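Local atomic coordinates of metallo-beta-lactamase (Serratia marcescens, PDB entry 6K4X), a protein that hydrolyses beta-lactam antibiotics as a zinc-dependent metallo-beta-lactamase, here with two zinc ions and the inhibitor 4-amino-2-sulfanylbenzoic acid bound. Residues A[65-70]-A[89-94]; A[36-41]-A[138-143]; A[208-213]-A[235-240]. All blocks are in the same frame, centred on the assembly; numbering follows the deposited sequence.

Contact 1. Residues A[65-70]-A[89-94]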
ATOM      1  N   VAL A  65      -5.214  13.574  10.818  1.00  6.17           N
ATOM      2  CA  VAL A  65      -4.812  12.223  10.412  1.00  6.78           C
ATOM      3  C   VAL A  65      -4.358  11.464  11.660  1.00  6.28           C
ATOM      4  O   VAL A  65      -3.379  11.854  12.308  1.00  7.31           O
ATOM      5  CB  VAL A  65      -3.682  12.268   9.377  1.00  7.20           C
ATOM      6  CG1 VAL A  65      -3.240  10.860   9.011  1.00  8.08           C
ATOM      7  CG2 VAL A  65      -4.066  13.059   8.131  1.00  7.67           C
ATOM      8  N   LYS A  66      -5.079  10.401  12.011  1.00  6.49           N
ATOM      9  CA  LYS A  66      -4.868   9.733  13.289  1.00  6.74           C
ATOM     10  C   LYS A  66      -4.057   8.445  13.171  1.00  6.63           C
ATOM     11  O   LYS A  66      -3.401   8.064  14.142  1.00  7.34           O
ATOM     12  CB  LYS A  66      -6.210   9.437  13.957  1.00  6.83           C
ATOM     13  CG  LYS A  66      -7.060  10.673  14.201  1.00  7.27           C
ATOM     14  CD  LYS A  66      -6.346  11.833  14.848  1.00  7.71           C
ATOM     15  CE  LYS A  66      -7.266  13.015  15.077  1.00  8.27           C
ATOM     16  NZ  LYS A  66      -6.563  14.179  15.644  1.00  9.09           N
ATOM     17  N   TYR A  67      -4.119   7.796  12.013  1.00  6.22           N
ATOM     18  CA  TYR A  67      -3.362   6.568  11.760  1.00  6.32           C
ATOM     19  C   TYR A  67      -2.715   6.683  10.389  1.00  5.82           C
ATOM     20  O   TYR A  67      -3.333   7.237   9.457  1.00  6.84           O
ATOM     21  CB  TYR A  67      -4.250   5.327  11.748  1.00  7.21           C
ATOM     22  CG  TYR A  67      -4.808   4.943  13.089  1.00  7.80           C
ATOM     23  CD1 TYR A  67      -3.975   4.439  14.062  1.00  8.88           C
ATOM     24  CD2 TYR A  67      -6.151   5.067  13.391  1.00 10.26           C
ATOM     25  CE1 TYR A  67      -4.447   4.060  15.304  1.00 10.83           C
ATOM     26  CE2 TYR A  67      -6.644   4.702  14.642  1.00 12.79           C
ATOM     27  CZ  TYR A  67      -5.786   4.200  15.600  1.00 12.07           C
ATOM     28  OH  TYR A  67      -6.227   3.815  16.842  1.00 16.59           O
ATOM     29  N   ILE A  68      -1.501   6.150  10.269  1.00  5.53           N
ATOM     30  CA  ILE A  68      -0.843   5.928   8.996  1.00  6.15           C
ATOM     31  C   ILE A  68      -0.645   4.417   8.890  1.00  5.76           C
ATOM     32  O   ILE A  68       0.032   3.819   9.734  1.00  6.96           O
ATOM     33  CB  ILE A  68       0.499   6.670   8.909  1.00  6.39           C
ATOM     34  CG1 ILE A  68       0.326   8.174   9.084  1.00  6.49           C
ATOM     35  CG2 ILE A  68       1.197   6.342   7.603  1.00  7.32           C
ATOM     36  CD1 ILE A  68       1.604   8.940   9.363  1.00  7.73           C
ATOM     37  N   LEU A  69      -1.194   3.822   7.847  1.00  5.49           N
ATOM     38  CA  LEU A  69      -1.121   2.397   7.613  1.00  5.80           C
ATOM     39  C   LEU A  69      -0.025   2.120   6.602  1.00  6.01           C
ATOM     40  O   LEU A  69      -0.008   2.753   5.554  1.00  7.47           O
ATOM     41  CB  LEU A  69      -2.466   1.895   7.086  1.00  6.36           C
ATOM     42  CG  LEU A  69      -3.686   2.310   7.899  1.00  7.02           C
ATOM     43  CD1 LEU A  69      -4.931   1.666   7.329  1.00  7.88           C
ATOM     44  CD2 LEU A  69      -3.525   1.998   9.366  1.00  7.82           C
ATOM     45  N   SER A  70       0.831   1.139   6.874  1.00  5.62           N
ATOM     46  CA  SER A  70       1.932   0.790   5.987  1.00  5.48           C
ATOM     47  C   SER A  70       1.603  -0.498   5.244  1.00  5.85           C
ATOM     48  O   SER A  70       1.275  -1.518   5.877  1.00  6.61           O
ATOM     49  CB  SER A  70       3.197   0.633   6.787  1.00  5.75           C
ATOM     50  OG  SER A  70       4.278   0.166   5.975  1.00  6.54           O
ATOM     51  N   GLY A  89       1.134  13.628  14.005  1.00  8.08           N
ATOM     52  CA  GLY A  89       1.026  13.004  15.317  1.00  8.08           C
ATOM     53  C   GLY A  89       0.416  11.612  15.274  1.00  8.49           C
ATOM     54  O   GLY A  89       0.146  11.046  16.337  1.00  8.69           O
ATOM     55  N   ALA A  90       0.194  11.047  14.079  1.00  7.23           N
ATOM     56  CA  ALA A  90      -0.501   9.780  13.909  1.00  7.32           C
ATOM     57  C   ALA A  90       0.312   8.622  14.490  1.00  6.95           C
ATOM     58  O   ALA A  90       1.533   8.676  14.641  1.00  7.61           O
ATOM     59  CB  ALA A  90      -0.786   9.558  12.442  1.00  7.21           C
ATOM     60  N   THR A  91      -0.405   7.538  14.736  1.00  6.70           N
ATOM     61  CA  THR A  91       0.187   6.241  15.034  1.00  6.79           C
ATOM     62  C   THR A  91       0.359   5.476  13.731  1.00  6.80           C
ATOM     63  O   THR A  91      -0.557   5.477  12.886  1.00  6.84           O
ATOM     64  CB  THR A  91      -0.686   5.445  15.995  1.00  7.07           C
ATOM     65  OG1 THR A  91      -0.728   6.190  17.214  1.00  8.71           O
ATOM     66  CG2 THR A  91      -0.165   4.056  16.268  1.00  8.52           C
ATOM     67  N   VAL A  92       1.516   4.845  13.552  1.00  6.41           N
ATOM     68  CA  VAL A  92       1.817   4.066  12.365  1.00  6.39           C
ATOM     69  C   VAL A  92       1.520   2.593  12.649  1.00  6.34           C
ATOM     70  O   VAL A  92       2.014   2.041  13.634  1.00  7.45           O
ATOM     71  CB  VAL A  92       3.294   4.251  11.985  1.00  6.86           C
ATOM     72  CG1 VAL A  92       3.656   3.417  10.775  1.00  7.27           C
ATOM     73  CG2 VAL A  92       3.616   5.724  11.753  1.00  6.92           C
ATOM     74  N   LEU A  93       0.736   1.947  11.783  1.00  6.17           N
ATOM     75  CA  LEU A  93       0.365   0.559  11.969  1.00  6.05           C
ATOM     76  C   LEU A  93       0.928  -0.277  10.831  1.00  6.42           C
ATOM     77  O   LEU A  93       0.862   0.116   9.670  1.00  7.01           O
ATOM     78  CB  LEU A  93      -1.146   0.411  12.013  1.00  7.03           C
ATOM     79  CG  LEU A  93      -1.840   1.177  13.125  1.00  8.07           C
ATOM     80  CD1 LEU A  93      -3.336   0.973  13.062  1.00  9.42           C
ATOM     81  CD2 LEU A  93      -1.335   0.801  14.495  1.00  8.60           C
ATOM     82  N   ALA A  94       1.445  -1.463  11.165  1.00  6.42           N
ATOM     83  CA  ALA A  94       2.116  -2.304  10.206  1.00  6.73           C
ATOM     84  C   ALA A  94       2.033  -3.760  10.639  1.00  6.54           C
ATOM     85  O   ALA A  94       1.829  -4.092  11.825  1.00  6.79           O
ATOM     86  CB  ALA A  94       3.553  -1.886  10.052  1.00  7.24           C
TER

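Contact 2. Residues A[36-41]-A[138-143]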
ATOM      1  N   GLY A  36     -11.871  12.492  11.801  1.00  8.02           N
ATOM      2  CA  GLY A  36     -10.466  12.236  11.597  1.00  8.81           C
ATOM      3  C   GLY A  36     -10.238  11.227  10.489  1.00  6.77           C
ATOM      4  O   GLY A  36     -11.192  10.584   9.996  1.00  7.24           O
ATOM      5  N   HIS A  37      -8.976  11.128  10.052  1.00  6.17           N
ATOM      6  CA  HIS A  37      -8.633  10.478   8.809  1.00  6.39           C
ATOM      7  C   HIS A  37      -7.577   9.395   9.019  1.00  6.29           C
ATOM      8  O   HIS A  37      -6.814   9.423   9.992  1.00  6.48           O
ATOM      9  CB  HIS A  37      -8.094  11.479   7.783  1.00  7.19           C
ATOM     10  CG  HIS A  37      -8.811  12.785   7.793  1.00  6.66           C
ATOM     11  ND1 HIS A  37     -10.186  12.877   7.635  1.00  7.24           N
ATOM     12  CD2 HIS A  37      -8.347  14.031   8.006  1.00  7.12           C
ATOM     13  CE1 HIS A  37     -10.512  14.148   7.731  1.00  7.15           C
ATOM     14  NE2 HIS A  37      -9.419  14.870   7.974  1.00  7.49           N
ATOM     15  N   ILE A  38      -7.545   8.470   8.051  1.00  6.14           N
ATOM     16  CA  ILE A  38      -6.525   7.437   7.973  1.00  6.53           C
ATOM     17  C   ILE A  38      -5.761   7.647   6.671  1.00  6.10           C
ATOM     18  O   ILE A  38      -6.378   7.779   5.615  1.00  6.80           O
ATOM     19  CB  ILE A  38      -7.162   6.044   8.046  1.00  6.80           C
ATOM     20  CG1 ILE A  38      -7.861   5.860   9.398  1.00  7.47           C
ATOM     21  CG2 ILE A  38      -6.128   4.959   7.778  1.00  7.50           C
ATOM     22  CD1 ILE A  38      -8.644   4.574   9.533  1.00  8.04           C
ATOM     23  N   LEU A  39      -4.427   7.643   6.749  1.00  5.93           N
ATOM     24  CA  LEU A  39      -3.565   7.703   5.583  1.00  6.31           C
ATOM     25  C   LEU A  39      -2.955   6.331   5.355  1.00  5.88           C
ATOM     26  O   LEU A  39      -2.456   5.724   6.314  1.00  6.62           O
ATOM     27  CB  LEU A  39      -2.465   8.736   5.826  1.00  6.26           C
ATOM     28  CG  LEU A  39      -1.396   8.847   4.736  1.00  6.38           C
ATOM     29  CD1 LEU A  39      -1.993   9.364   3.436  1.00  7.85           C
ATOM     30  CD2 LEU A  39      -0.271   9.751   5.195  1.00  8.17           C
ATOM     31  N   VAL A  40      -2.978   5.866   4.106  1.00  5.58           N
ATOM     32  CA  VAL A  40      -2.316   4.632   3.742  1.00  5.76           C
ATOM     33  C   VAL A  40      -1.085   4.978   2.914  1.00  6.04           C
ATOM     34  O   VAL A  40      -1.214   5.565   1.826  1.00  6.42           O
ATOM     35  CB  VAL A  40      -3.238   3.688   2.951  1.00  6.90           C
ATOM     36  CG1 VAL A  40      -2.539   2.366   2.701  1.00  7.28           C
ATOM     37  CG2 VAL A  40      -4.564   3.505   3.668  1.00  8.33           C
ATOM     38  N   ASP A  41       0.077   4.666   3.493  1.00  5.89           N
ATOM     39  CA  ASP A  41       1.426   4.822   2.953  1.00  6.19           C
ATOM     40  C   ASP A  41       1.875   6.288   2.956  1.00  5.87           C
ATOM     41  O   ASP A  41       1.082   7.216   3.102  1.00  7.34           O
ATOM     42  CB  ASP A  41       1.634   4.130   1.608  1.00  6.54           C
ATOM     43  CG  ASP A  41       1.906   2.650   1.762  1.00  6.40           C
ATOM     44  OD1 ASP A  41       2.243   2.198   2.900  1.00  6.87           O
ATOM     45  OD2 ASP A  41       1.789   1.946   0.738  1.00  6.86           O
ATOM     46  N   GLY A 138     -13.603   6.648  14.496  1.00  8.87           N
ATOM     47  CA  GLY A 138     -14.941   7.152  14.273  1.00  9.87           C
ATOM     48  C   GLY A 138     -15.725   6.165  13.416  1.00  8.93           C
ATOM     49  O   GLY A 138     -15.804   4.982  13.750  1.00 10.24           O
ATOM     50  N   PRO A 139     -16.301   6.598  12.275  1.00  8.81           N
ATOM     51  CA  PRO A 139     -17.060   5.693  11.434  1.00  9.11           C
ATOM     52  C   PRO A 139     -16.206   4.843  10.483  1.00  8.96           C
ATOM     53  O   PRO A 139     -16.736   4.014   9.753  1.00 11.07           O
ATOM     54  CB  PRO A 139     -17.908   6.679  10.612  1.00 10.55           C
ATOM     55  CG  PRO A 139     -17.003   7.863  10.424  1.00 10.56           C
ATOM     56  CD  PRO A 139     -16.262   7.974  11.741  1.00  9.59           C
ATOM     57  N   LEU A 140     -14.891   5.052  10.467  1.00  7.56           N
ATOM     58  CA  LEU A 140     -13.988   4.331   9.577  1.00  7.08           C
ATOM     59  C   LEU A 140     -13.638   2.974  10.171  1.00  7.78           C
ATOM     60  O   LEU A 140     -13.375   2.857  11.359  1.00  7.80           O
ATOM     61  CB  LEU A 140     -12.724   5.151   9.350  1.00  7.38           C
ATOM     62  CG  LEU A 140     -12.936   6.564   8.828  1.00  7.27           C
ATOM     63  CD1 LEU A 140     -11.587   7.230   8.596  1.00  7.91           C
ATOM     64  CD2 LEU A 140     -13.786   6.571   7.568  1.00  7.64           C
ATOM     65  N   ALA A 141     -13.547   1.971   9.289  1.00  7.49           N
ATOM     66  CA  ALA A 141     -13.191   0.619   9.685  1.00  7.48           C
ATOM     67  C   ALA A 141     -12.351  -0.016   8.578  1.00  7.04           C
ATOM     68  O   ALA A 141     -12.876  -0.341   7.511  1.00  8.16           O
ATOM     69  CB  ALA A 141     -14.436  -0.195   9.948  1.00  8.85           C
ATOM     70  N   VAL A 142     -11.063  -0.171   8.824  1.00  6.66           N
ATOM     71  CA  VAL A 142     -10.117  -0.685   7.852  1.00  7.18           C
ATOM     72  C   VAL A 142      -9.596  -2.034   8.353  1.00  7.19           C
ATOM     73  O   VAL A 142      -9.132  -2.135   9.496  1.00  8.76           O
ATOM     74  CB  VAL A 142      -8.949   0.285   7.633  1.00  7.33           C
ATOM     75  CG1 VAL A 142      -7.933  -0.333   6.702  1.00  7.95           C
ATOM     76  CG2 VAL A 142      -9.418   1.627   7.119  1.00  7.84           C
ATOM     77  N   LYS A 143      -9.638  -3.060   7.504  0.50  6.58           N
ATOM     78  CA  LYS A 143      -9.172  -4.384   7.897  0.50  6.84           C
ATOM     79  C   LYS A 143      -7.765  -4.619   7.339  0.50  6.53           C
ATOM     80  O   LYS A 143      -7.469  -4.254   6.197  0.50  6.44           O
ATOM     81  CB  LYS A 143     -10.130  -5.461   7.389  0.50  7.61           C
ATOM     82  CG  LYS A 143      -9.709  -6.889   7.691  0.50  9.10           C
ATOM     83  CD  LYS A 143     -10.791  -7.909   7.441  0.50 10.97           C
ATOM     84  CE  LYS A 143     -12.017  -7.720   8.306  0.50 13.72           C
ATOM     85  NZ  LYS A 143     -13.059  -8.711   7.960  0.50 16.18           N
TER

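Contact 3. Residues A[208-213]-A[235-240]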
ATOM      1  N   CYS A 208     -13.502  -7.045  -3.724  1.00 10.08           N
ATOM      2  CA  CYS A 208     -12.585  -6.082  -4.347  1.00  9.60           C
ATOM      3  C   CYS A 208     -13.216  -5.308  -5.506  1.00 10.93           C
ATOM      4  O   CYS A 208     -12.834  -5.555  -6.667  1.00 15.02           O
ATOM      5  CB  CYS A 208     -11.382  -6.857  -4.883  1.00 11.00           C
ATOM      6  SG  CYS A 208     -10.092  -5.893  -5.723  1.00 11.60           S
ATOM      7  N   ASP A 209     -14.033  -4.294  -5.228  1.00  8.38           N
ATOM      8  CA  ASP A 209     -14.626  -3.493  -6.277  1.00  8.36           C
ATOM      9  C   ASP A 209     -13.615  -2.505  -6.856  1.00  7.48           C
ATOM     10  O   ASP A 209     -13.621  -2.291  -8.075  1.00  8.61           O
ATOM     11  CB  ASP A 209     -15.839  -2.718  -5.778  1.00  8.82           C
ATOM     12  CG  ASP A 209     -16.965  -3.624  -5.337  1.00  9.80           C
ATOM     13  OD1 ASP A 209     -17.359  -4.493  -6.158  1.00 14.61           O
ATOM     14  OD2 ASP A 209     -17.438  -3.474  -4.216  1.00  9.95           O
ATOM     15  N   ILE A 210     -12.831  -1.860  -6.000  1.00  7.47           N
ATOM     16  CA  ILE A 210     -11.857  -0.843  -6.416  1.00  7.13           C
ATOM     17  C   ILE A 210     -10.525  -1.238  -5.805  1.00  7.03           C
ATOM     18  O   ILE A 210     -10.400  -1.222  -4.573  1.00  8.08           O
ATOM     19  CB  ILE A 210     -12.263   0.559  -5.940  1.00  7.14           C
ATOM     20  CG1 ILE A 210     -13.597   0.972  -6.561  1.00  7.28           C
ATOM     21  CG2 ILE A 210     -11.143   1.566  -6.211  1.00  7.73           C
ATOM     22  CD1 ILE A 210     -14.200   2.217  -5.926  1.00  7.85           C
ATOM     23  N   ALA A 211      -9.549  -1.579  -6.645  1.00  6.99           N
ATOM     24  CA  ALA A 211      -8.199  -1.870  -6.162  1.00  7.18           C
ATOM     25  C   ALA A 211      -7.294  -0.690  -6.472  1.00  6.78           C
ATOM     26  O   ALA A 211      -7.270  -0.191  -7.604  1.00  7.37           O
ATOM     27  CB  ALA A 211      -7.666  -3.147  -6.760  1.00  7.59           C
ATOM     28  N   ILE A 212      -6.560  -0.254  -5.455  1.00  6.82           N
ATOM     29  CA  ILE A 212      -5.538   0.748  -5.569  1.00  6.77           C
ATOM     30  C   ILE A 212      -4.232   0.051  -5.225  1.00  5.99           C
ATOM     31  O   ILE A 212      -4.030  -0.343  -4.079  1.00  6.57           O
ATOM     32  CB  ILE A 212      -5.801   1.941  -4.636  1.00  7.72           C
ATOM     33  CG1 ILE A 212      -7.150   2.585  -4.956  1.00  9.30           C
ATOM     34  CG2 ILE A 212      -4.666   2.935  -4.722  1.00  8.23           C
ATOM     35  CD1 ILE A 212      -7.842   3.251  -3.795  1.00 10.18           C
ATOM     36  N   ALA A 213      -3.379  -0.181  -6.221  1.00  6.22           N
ATOM     37  CA  ALA A 213      -2.125  -0.900  -5.995  1.00  5.85           C
ATOM     38  C   ALA A 213      -1.047   0.061  -5.507  1.00  5.81           C
ATOM     39  O   ALA A 213      -0.999   1.205  -5.941  1.00  6.16           O
ATOM     40  CB  ALA A 213      -1.689  -1.596  -7.250  1.00  6.65           C
ATOM     41  N   ALA A 235     -14.943   4.237 -13.608  1.00  8.25           N
ATOM     42  CA  ALA A 235     -13.702   3.817 -14.301  1.00  8.00           C
ATOM     43  C   ALA A 235     -12.726   3.130 -13.339  1.00  7.85           C
ATOM     44  O   ALA A 235     -11.852   2.374 -13.825  1.00  7.95           O
ATOM     45  CB  ALA A 235     -13.050   4.982 -14.951  1.00  8.77           C
ATOM     46  N   TYR A 236     -12.816   3.412 -12.020  1.00  7.68           N
ATOM     47  CA  TYR A 236     -11.911   2.803 -11.044  1.00  7.13           C
ATOM     48  C   TYR A 236     -12.401   1.432 -10.598  1.00  8.19           C
ATOM     49  O   TYR A 236     -11.625   0.705  -9.958  1.00  8.33           O
ATOM     50  CB  TYR A 236     -11.688   3.698  -9.826  1.00  8.64           C
ATOM     51  CG  TYR A 236     -11.158   5.055 -10.184  1.00  7.68           C
ATOM     52  CD1 TYR A 236      -9.868   5.207 -10.662  1.00  8.32           C
ATOM     53  CD2 TYR A 236     -11.937   6.182 -10.035  1.00  8.73           C
ATOM     54  CE1 TYR A 236      -9.371   6.447 -11.005  1.00  9.04           C
ATOM     55  CE2 TYR A 236     -11.461   7.417 -10.394  1.00  9.12           C
ATOM     56  CZ  TYR A 236     -10.179   7.558 -10.866  1.00  9.64           C
ATOM     57  OH  TYR A 236      -9.706   8.788 -11.199  1.00 11.97           O
ATOM     58  N   VAL A 237     -13.661   1.112 -10.901  1.00  7.42           N
ATOM     59  CA  VAL A 237     -14.314  -0.054 -10.445  1.00  8.54           C
ATOM     60  C   VAL A 237     -14.007  -1.184 -11.412  1.00  8.35           C
ATOM     61  O   VAL A 237     -14.222  -1.058 -12.618  1.00 10.27           O
ATOM     62  CB  VAL A 237     -15.828   0.177 -10.316  1.00  8.83           C
ATOM     63  CG1 VAL A 237     -16.566  -1.111 -10.013  1.00 10.83           C
ATOM     64  CG2 VAL A 237     -16.138   1.232  -9.273  1.00  9.18           C
ATOM     65  N   ASP A 238     -13.574  -2.301 -10.858  1.00  8.12           N
ATOM     66  CA  ASP A 238     -13.302  -3.499 -11.629  1.00  8.43           C
ATOM     67  C   ASP A 238     -13.114  -4.633 -10.623  1.00  8.37           C
ATOM     68  O   ASP A 238     -12.069  -4.696  -9.947  1.00  8.52           O
ATOM     69  CB  ASP A 238     -12.055  -3.330 -12.501  1.00  8.71           C
ATOM     70  CG  ASP A 238     -11.583  -4.588 -13.203  1.00 10.12           C
ATOM     71  OD1 ASP A 238     -12.213  -5.653 -13.036  1.00  9.84           O
ATOM     72  OD2 ASP A 238     -10.552  -4.473 -13.904  1.00  9.94           O
ATOM     73  N   ASN A 239     -14.142  -5.460 -10.442  1.00  7.90           N
ATOM     74  CA  ASN A 239     -14.160  -6.399  -9.348  1.00  9.01           C
ATOM     75  C   ASN A 239     -13.286  -7.622  -9.641  1.00  9.23           C
ATOM     76  O   ASN A 239     -13.159  -8.471  -8.784  1.00  9.81           O
ATOM     77  CB  ASN A 239     -15.577  -6.808  -8.953  1.00 11.75           C
ATOM     78  CG  ASN A 239     -16.313  -7.563 -10.026  1.00 14.16           C
ATOM     79  OD1 ASN A 239     -15.718  -8.049 -10.983  1.00 15.27           O
ATOM     80  ND2 ASN A 239     -17.631  -7.627  -9.904  1.00 16.83           N
ATOM     81  N   GLY A 240     -12.594  -7.630 -10.784  1.00  8.41           N
ATOM     82  CA  GLY A 240     -11.573  -8.616 -11.050  1.00  8.43           C
ATOM     83  C   GLY A 240     -10.165  -8.111 -10.779  1.00  7.80           C
ATOM     84  O   GLY A 240      -9.199  -8.839 -11.000  1.00  8.15           O
TER
HETATM   85  O   HOH W   1     -14.348  -8.718  -6.127  1.00 17.51           O
HETATM   86  O   HOH W   2     -18.558  -6.718  -6.971  1.00 28.52           O
HETATM   87  O   HOH W   3     -10.410  -1.876  -9.530  1.00  7.69           O
HETATM   88  O   HOH W   4      -8.871   1.454  -9.280  1.00  9.30           O

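Contact 1. Residues A[65-70]-A[89-94]
Leu93, Ile68 and Ala90 give up the most surface where strand 65-69 pairs in parallel with strand 91-94. Leu93 points to the same face of the sheet as Tyr67 and Leu69 and meets them both with one methyl. Its CG stands anti to the carbonyl carbon (chi1 -60°) and the chain then runs out extended, which carries CD1 to 3.7 Å from Tyr67 CD1 and 3.8 Å from Leu69 CD2. Leu69 lies alongside it, pointing the same way, whereas the tyrosine side chain crosses it at a slant. Thr91 O, at the edge of the tyrosine ring, also accepts from Ile68 N at 2.9 Å. Ile68 projects from the opposite face, and its CG1 comes within 3.8 Å of Ala90 CB. That small methyl sits just ahead of the strand, 3.5 Å from Lys66 O and close to Val65 O as well. Ile68 also rests on Met84 of helix 81-88, part of the beta-alpha-beta crossover that joins the two parallel strands, while Leu93 and Tyr67 turn to Val135 of strand 134-137.

The backbones are joined by further bonds: Thr91 N to Lys66 O at 3.1 Å, Leu93 N to Ile68 O at 2.9 Å, and Ser70 N to Leu93 O at 3.0 Å. The polar work is thus done by peptide groups, while the side-chain contacts named here are apolar on both faces; the last bond, at Ser70, holds the chain to strand 91-94 two residues before the zinc ligand His72.

Contact 2. Residues A[36-41]-A[138-143]
Gly36 opens the contact with its carbonyl: Gly36 O lies 3.7 Å from Leu140 CD1, a van der Waals approach, and accepts a hydrogen bond from Ser33 OG. The backbone of His37 follows, its CA 4.4 Å from the same methyl. Its imidazole starts from a CB directed away from strand 140-143, with ND1 hydrogen-bonded to Ser33 N and the ring edge-to-face with Phe60. Ile38 then carries most of this segment's share. With CG1 anti to the carbonyl carbon (chi1 -63°) and the chain extended beyond it, the side chain reaches across to two partners. Ile38 CG1 passes 4.1 Å from Leu140 CD1 as the two side chains slide by each other in opposite directions, each end methyl lying beside the stem of the other. One carbon further, Ile38 CD1 faces Val142 CG2 at 3.9 Å, tip to tip.

No hydrogen bond spans the two segments. Their strand axes stay 8.9 Å apart and are inclined by 27°, the spacing of two sheets packed face to face in the alpha-beta/beta-alpha sandwich of this superfamily. Within its own sheet, strand 37-40 lies between strands 29-31 and 65-69, with backbone bonds from Ile38 to Leu31 and from Leu39 to Tyr67 and Leu69. Val142 also touches Leu31 and Leu69 of that sheet, and in its own sheet Trp157 and Trp159 of strand 155-163, while Leu140 rests on Leu31.

Contact 3. Residues A[208-213]-A[235-240]
Ile210 and Val237 meet at an oblique angle, the isoleucine presenting the flank of its chain to a single valine methyl: Ile210 CG1 is 3.7 Å from Val237 CG2. The other branch, Ile210 CG2, lies 4.2 Å from Tyr236 CB, at the root of a tyrosine whose ring leads away from strand 210-213. Asp209 and Asn239 also cross, without a direct polar bond. Their carboxylate and amide planes are turned 36° apart, and Asp209 OD1 comes nearest to Asn239 CB, at 4.0 Å. The end of the asparagine leads away from segment 208-213, and the two polar groups are linked by water 2, which donates to Asp209 OD1 at 2.7 Å and accepts from Asn239 ND2 at 3.2 Å. Asp209 OD2 is taken by Asp169 N of strand 166-173.

Strand 210-213 is an outermost strand of the five-stranded sheet of this alpha-beta/beta-alpha fold, and the loop between helices 221-231 and 241-260 runs past its beginning. One direct backbone bond ties them, Asp238 N to Asp209 O at 2.8 Å, nearly straight with an N-H...O angle of 165°. Beside it Asn239 CA lies 3.1 Å from Cys208 O in a CA-H...O contact. Water 3 extends the pairing, accepting from Ala211 N and donating to Tyr236 O. Another water bridges Cys208 N and Asn239 O.

The Asp238 carboxylate serves the loop itself. Its OD1 receives Gly240 N at 3.0 Å, approached from above the carboxylate plane, in a capping bond at the turn into helix 241-260, while OD2 forms a salt bridge with Arg224 of helix 221-231. Cys208 reaches the first turn of helix 241-260 through its disulfide to Cys242.

How the contacts relate
Contacts 1 and 2 are buried and touch each other, their centres about 9 Å apart: strands 65-69 and 37-40 are neighbours in one sheet, and Leu69 CD1 packs 3.5 Å from Ile38 CG2. Contact 1 works within that sheet, through backbone bonds, whereas contact 2 bridges to the second sheet mainly by hydrocarbon, with no hydrogen bond. Contact 3, only partly buried, shares that second sheet with contact 2 but does not touch it, their centres lying about 19 Å apart. At a sheet edge beside a loop, it mixes one backbone bond with bridging waters, carboxylates and a small apolar contact. Contact 1 comes near the zinc ligands, the Ser70 side chain about 6 Å from those of His72 and His77; the others lie away.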